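Local coordinates for adhesion G-protein coupled receptor G6 (Danio rerio, PDB 6V55) that probably serves as a cell-surface adhesion receptor in myelination, with a calcium-binding extracellular region built from several linked domains, at residues A[453-456]-A[457-460]; A[470-474]-A[475-479]. One frame throughout, in Å; residues are numbered along the deposited sequence.

Contact 1: residues A[453-456]-A[457-460]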
loop_
_atom_site.group_PDB
_atom_site.type_symbol
_atom_site.label_atom_id
_atom_site.label_comp_id
_atom_site.label_asym_id
_atom_site.label_seq_id
_atom_site.Cartn_x
_atom_site.Cartn_y
_atom_site.Cartn_z
ATOM N N GLU A 453 -14.042 6.027 8.847
ATOM C CA GLU A 453 -14.446 7.173 8.023
ATOM C C GLU A 453 -15.561 7.939 8.735
ATOM O O GLU A 453 -16.715 7.494 8.760
ATOM C CB GLU A 453 -14.892 6.717 6.636
ATOM C CG GLU A 453 -15.423 7.831 5.704
ATOM C CD GLU A 453 -15.423 7.396 4.239
ATOM O OE1 GLU A 453 -15.697 8.234 3.333
ATOM O OE2 GLU A 453 -15.126 6.201 3.993
ATOM N N PHE A 454 -15.207 9.088 9.331
ATOM C CA PHE A 454 -16.208 9.968 9.932
ATOM C C PHE A 454 -15.731 11.418 9.858
ATOM O O PHE A 454 -14.609 11.717 10.292
ATOM C CB PHE A 454 -16.540 9.612 11.381
ATOM C CG PHE A 454 -17.546 10.551 11.997
ATOM C CD1 PHE A 454 -18.855 10.606 11.504
ATOM C CD2 PHE A 454 -17.173 11.420 13.017
ATOM C CE1 PHE A 454 -19.778 11.494 12.032
ATOM C CE2 PHE A 454 -18.089 12.298 13.559
ATOM C CZ PHE A 454 -19.393 12.339 13.063
ATOM N N PRO A 455 -16.501 12.330 9.216
ATOM C CA PRO A 455 -17.663 12.054 8.363
ATOM C C PRO A 455 -17.234 11.532 6.983
ATOM O O PRO A 455 -16.078 11.102 6.847
ATOM C CB PRO A 455 -18.350 13.416 8.250
ATOM C CG PRO A 455 -17.255 14.389 8.360
ATOM C CD PRO A 455 -16.250 13.781 9.324
ATOM N N VAL A 456 -18.140 11.527 6.004
ATOM C CA VAL A 456 -17.817 10.950 4.708
ATOM C C VAL A 456 -16.761 11.819 4.019
ATOM O O VAL A 456 -16.677 13.035 4.273
ATOM C CB VAL A 456 -19.113 10.756 3.899
ATOM C CG1 VAL A 456 -19.678 12.079 3.382
ATOM C CG2 VAL A 456 -18.917 9.763 2.752
ATOM N N HIS A 457 -15.828 11.138 3.325
ATOM C CA HIS A 457 -14.580 11.635 2.728
ATOM C C HIS A 457 -13.537 12.068 3.757
ATOM O O HIS A 457 -12.557 12.728 3.394
ATOM C CB HIS A 457 -14.781 12.777 1.716
ATOM C CG HIS A 457 -15.980 12.611 0.837
ATOM N ND1 HIS A 457 -15.967 11.820 -0.292
ATOM C CD2 HIS A 457 -17.236 13.110 0.941
ATOM C CE1 HIS A 457 -17.163 11.847 -0.851
ATOM N NE2 HIS A 457 -17.951 12.619 -0.121
ATOM N N TYR A 458 -13.663 11.679 5.025
ATOM C CA TYR A 458 -12.603 11.936 6.010
ATOM C C TYR A 458 -12.155 10.581 6.530
ATOM O O TYR A 458 -12.715 10.066 7.503
ATOM C CB TYR A 458 -13.075 12.836 7.141
ATOM C CG TYR A 458 -13.190 14.262 6.713
ATOM C CD1 TYR A 458 -12.155 15.157 6.949
ATOM C CD2 TYR A 458 -14.326 14.713 6.040
ATOM C CE1 TYR A 458 -12.250 16.478 6.527
ATOM C CE2 TYR A 458 -14.433 16.029 5.608
ATOM C CZ TYR A 458 -13.390 16.910 5.855
ATOM O OH TYR A 458 -13.489 18.225 5.426
ATOM N N ARG A 459 -11.155 9.998 5.886
ATOM C CA ARG A 459 -10.763 8.625 6.159
ATOM C C ARG A 459 -9.557 8.620 7.095
ATOM O O ARG A 459 -8.444 8.980 6.699
ATOM C CB ARG A 459 -10.474 7.889 4.860
ATOM C CG ARG A 459 -11.705 7.557 4.083
ATOM C CD ARG A 459 -11.453 6.365 3.204
ATOM N NE ARG A 459 -12.541 6.192 2.248
ATOM C CZ ARG A 459 -12.487 5.387 1.187
ATOM N NH1 ARG A 459 -11.394 4.668 0.955
ATOM N NH2 ARG A 459 -13.530 5.289 0.363
ATOM N N TRP A 460 -9.780 8.221 8.312
ATOM C CA TRP A 460 -8.719 8.326 9.297
ATOM C C TRP A 460 -8.012 6.990 9.393
ATOM O O TRP A 460 -8.687 5.967 9.510
ATOM C CB TRP A 460 -9.292 8.712 10.652
ATOM C CG TRP A 460 -10.157 9.919 10.605
ATOM C CD1 TRP A 460 -11.522 9.964 10.454
ATOM C CD2 TRP A 460 -9.721 11.278 10.690
ATOM N NE1 TRP A 460 -11.958 11.271 10.426
ATOM C CE2 TRP A 460 -10.874 12.096 10.576
ATOM C CE3 TRP A 460 -8.464 11.886 10.826
ATOM C CZ2 TRP A 460 -10.811 13.483 10.613
ATOM C CZ3 TRP A 460 -8.403 13.277 10.870
ATOM C CH2 TRP A 460 -9.580 14.055 10.766
#
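A type II beta turn, P455 to Y458, closes a small antiparallel hairpin in which E453 and R459 face each other as a non-hydrogen-bonded pair. The turn's own bond runs from Y458 N to P455 O at 3.1 Å, and H457 takes the positive phi (68°) that the third position of such a turn requires. The carboxylate of E453 spans the hairpin. With CG anti to the backbone N (chi1 177°) and the chain extended beyond it, E453 OE1 is carried to the turn and accepts from H457 N through its anti lone pair (2.9 Å). E453 OE2 forms a salt bridge with R459 NE at 3.1 Å, the hydrogen bond within it being weak and the carboxylate and guanidinium planes inclined to each other by 54°. One acid thus grips both a turn amide and the cation of the facing strand.

W460 ties down the chain from the other strand: its NE1 donates to F454 O over 2.7 Å in a nearly straight bond, with the oxygen lying in the indole plane. F454 precedes the cis peptide of P455, and CG of this proline packs against CD2 of the Y458 ring at 3.8 Å. At the turn, V456 runs alongside H457 and lays CG2 over one imidazole face, toward the ring's rim, in a CH-pi contact 4.3 Å from the centroid; the NE2 of that imidazole is bonded to E536. A short two-stranded beta hairpin closed by a type II turn is thereby held by side-chain bonds as well as its backbone ones, its strands being only two residues long.

Contact 2: residues A[470-474]-A[475-479]. With NAG (2-acetamido-2-deoxy-beta-D-glucopyranose), chain K.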
loop_
_atom_site.group_PDB
_atom_site.type_symbol
_atom_site.label_atom_id
_atom_site.label_comp_id
_atom_site.label_asym_id
_atom_site.label_seq_id
_atom_site.Cartn_x
_atom_site.Cartn_y
_atom_site.Cartn_z
ATOM N N TYR A 470 -3.833 13.701 10.594
ATOM C CA TYR A 470 -4.292 14.810 9.767
ATOM C C TYR A 470 -4.696 14.266 8.411
ATOM O O TYR A 470 -3.979 13.437 7.839
ATOM C CB TYR A 470 -3.209 15.878 9.612
ATOM C CG TYR A 470 -2.831 16.510 10.924
ATOM C CD1 TYR A 470 -1.822 15.963 11.714
ATOM C CD2 TYR A 470 -3.493 17.645 11.382
ATOM C CE1 TYR A 470 -1.486 16.511 12.927
ATOM C CE2 TYR A 470 -3.152 18.220 12.595
ATOM C CZ TYR A 470 -2.143 17.643 13.356
ATOM O OH TYR A 470 -1.785 18.187 14.567
ATOM N N VAL A 471 -5.853 14.697 7.918
ATOM C CA VAL A 471 -6.337 14.338 6.587
ATOM C C VAL A 471 -6.673 15.641 5.855
ATOM O O VAL A 471 -6.803 16.702 6.490
ATOM C CB VAL A 471 -7.558 13.389 6.653
ATOM C CG1 VAL A 471 -7.220 12.069 7.350
ATOM C CG2 VAL A 471 -8.702 14.084 7.286
ATOM N N PRO A 472 -6.776 15.605 4.515
ATOM C CA PRO A 472 -7.184 16.813 3.788
ATOM C C PRO A 472 -8.639 17.191 3.985
ATOM O O PRO A 472 -9.520 16.336 4.123
ATOM C CB PRO A 472 -6.934 16.437 2.325
ATOM C CG PRO A 472 -6.808 14.967 2.312
ATOM C CD PRO A 472 -6.109 14.680 3.579
ATOM N N CYS A 473 -8.876 18.505 3.970
ATOM C CA CYS A 473 -10.232 19.025 3.990
ATOM C C CYS A 473 -10.900 18.700 2.660
ATOM O O CYS A 473 -10.340 18.975 1.595
ATOM C CB CYS A 473 -10.226 20.539 4.227
ATOM S SG CYS A 473 -9.831 21.070 5.907
ATOM N N PHE A 474 -12.071 18.073 2.721
ATOM C CA PHE A 474 -12.824 17.772 1.513
ATOM C C PHE A 474 -13.582 19.015 1.069
ATOM O O PHE A 474 -14.294 19.607 1.875
ATOM C CB PHE A 474 -13.803 16.625 1.762
ATOM C CG PHE A 474 -14.575 16.226 0.544
ATOM C CD1 PHE A 474 -13.959 15.482 -0.452
ATOM C CD2 PHE A 474 -15.897 16.629 0.368
ATOM C CE1 PHE A 474 -14.656 15.095 -1.585
ATOM C CE2 PHE A 474 -16.601 16.268 -0.786
ATOM C CZ PHE A 474 -15.973 15.497 -1.760
ATOM N N PRO A 475 -13.490 19.423 -0.203
ATOM C CA PRO A 475 -12.681 18.879 -1.302
ATOM C C PRO A 475 -11.524 19.751 -1.798
ATOM O O PRO A 475 -10.933 19.406 -2.822
ATOM C CB PRO A 475 -13.695 18.754 -2.421
ATOM C CG PRO A 475 -14.521 19.996 -2.227
ATOM C CD PRO A 475 -14.561 20.286 -0.729
ATOM N N TYR A 476 -11.197 20.849 -1.120
ATOM C CA TYR A 476 -10.223 21.759 -1.702
ATOM C C TYR A 476 -8.798 21.489 -1.242
ATOM O O TYR A 476 -7.859 21.919 -1.929
ATOM C CB TYR A 476 -10.651 23.200 -1.416
ATOM C CG TYR A 476 -11.987 23.476 -2.063
ATOM C CD1 TYR A 476 -12.173 23.247 -3.436
ATOM C CD2 TYR A 476 -13.068 23.936 -1.324
ATOM C CE1 TYR A 476 -13.407 23.482 -4.056
ATOM C CE2 TYR A 476 -14.295 24.176 -1.935
ATOM C CZ TYR A 476 -14.456 23.946 -3.298
ATOM O OH TYR A 476 -15.678 24.189 -3.889
ATOM N N LYS A 477 -8.637 20.795 -0.104
ATOM C CA LYS A 477 -7.355 20.350 0.479
ATOM C C LYS A 477 -6.391 21.490 0.808
ATOM O O LYS A 477 -5.183 21.248 0.924
ATOM C CB LYS A 477 -6.616 19.330 -0.396
ATOM C CG LYS A 477 -7.402 18.160 -0.917
ATOM C CD LYS A 477 -6.540 17.433 -1.961
ATOM C CE LYS A 477 -5.675 16.336 -1.381
ATOM N NZ LYS A 477 -5.575 15.164 -2.299
ATOM N N ASP A 478 -6.898 22.723 0.976
ATOM C CA ASP A 478 -6.020 23.849 1.290
ATOM C C ASP A 478 -5.500 23.742 2.710
ATOM O O ASP A 478 -4.337 24.068 2.970
ATOM C CB ASP A 478 -6.740 25.192 1.119
ATOM C CG ASP A 478 -7.630 25.253 -0.127
ATOM O OD1 ASP A 478 -8.824 25.605 0.035
ATOM O OD2 ASP A 478 -7.148 24.994 -1.261
ATOM N N ARG A 479 -6.350 23.299 3.641
ATOM C CA ARG A 479 -6.001 23.087 5.044
ATOM C C ARG A 479 -6.381 21.660 5.452
ATOM O O ARG A 479 -6.901 20.878 4.646
ATOM C CB ARG A 479 -6.655 24.139 5.963
ATOM C CG ARG A 479 -6.664 25.573 5.421
ATOM C CD ARG A 479 -7.088 26.600 6.461
ATOM N NE ARG A 479 -5.987 27.046 7.321
ATOM C CZ ARG A 479 -6.087 28.038 8.209
ATOM N NH1 ARG A 479 -7.241 28.687 8.363
ATOM N NH2 ARG A 479 -5.038 28.380 8.950
HETATM C C1 NAG K . -6.244 25.530 11.997
HETATM C C2 NAG K . -5.356 24.392 12.541
HETATM C C3 NAG K . -4.524 24.871 13.750
HETATM C C4 NAG K . -3.737 26.136 13.406
HETATM C C5 NAG K . -4.689 27.221 12.879
HETATM C C6 NAG K . -3.987 28.497 12.450
HETATM C C7 NAG K . -5.980 22.039 12.281
HETATM C C8 NAG K . -6.901 20.939 12.710
HETATM N N2 NAG K . -6.160 23.226 12.876
HETATM O O3 NAG K . -3.613 23.849 14.152
HETATM O O4 NAG K . -2.997 26.602 14.534
HETATM O O5 NAG K . -5.419 26.724 11.736
HETATM O O6 NAG K . -3.524 28.461 11.105
HETATM O O7 NAG K . -5.096 21.858 11.439
#
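F474 and P475 form the tight part of this contact, joined by a cis peptide bond. The F474 CG is anti to its amide nitrogen (chi1 -178°), which brings the ring beside the carbonyl and over the proline that follows. P475 CB then points at the middle of the phenyl face in a CH-pi contact, 3.8 Å from the ring centroid, while P475 CG lies over the centre of the Y476 ring. Replacing F474 by alanine is likely to leave P475 CB without the ring it packs on and to weaken the preference for the cis bond.

Two backbone bonds grip C473 and close the loop: K477 N donates to C473 O (3.0 Å) and C473 N to R479 O (3.2 Å). The sulfur is held as well, in the disulfide to C504. Alongside, K477 CG lies against P472 CB at 3.7 Å, its ammonium group reaching D98 and E53.

The far end is looser. R479 is exposed, and its guanidinium has one face toward O5 of a glycan NAG; the nearest approach is R479 NH2 to NAG O6, 2.6 Å.

On the packed side, P475 and F474 lean on I527 and Y476 on L524 of helix 517-527, Y476 also meeting K543 of helix 534-550, while strand 468-472 pairs with strand 480-488 through V471 and A481.

How the contacts relate
Contacts 1 and 2 follow in series along the chain, their centres 11 Å apart, within a small disulfide-bonded module consistent with the hormone-receptor domain of this family. They meet directly: Y458 OH lies 3.1 Å from F474 N, a probable hydrogen bond, and the H457 ring stacks on that of F474, with H457 CB 3.6 Å from F474 CD1. W460 CH2 also packs on V471 CG2 at 3.6 Å. Contact 2 lies nearer the calcium site of the CUB domain: the side chain of K477 comes within about 4 Å of the ion, that of R459 within about 11 Å. The acids that this lysine pairs with are themselves part of that site, and the loop of contact 2 thus bridges to the CUB domain.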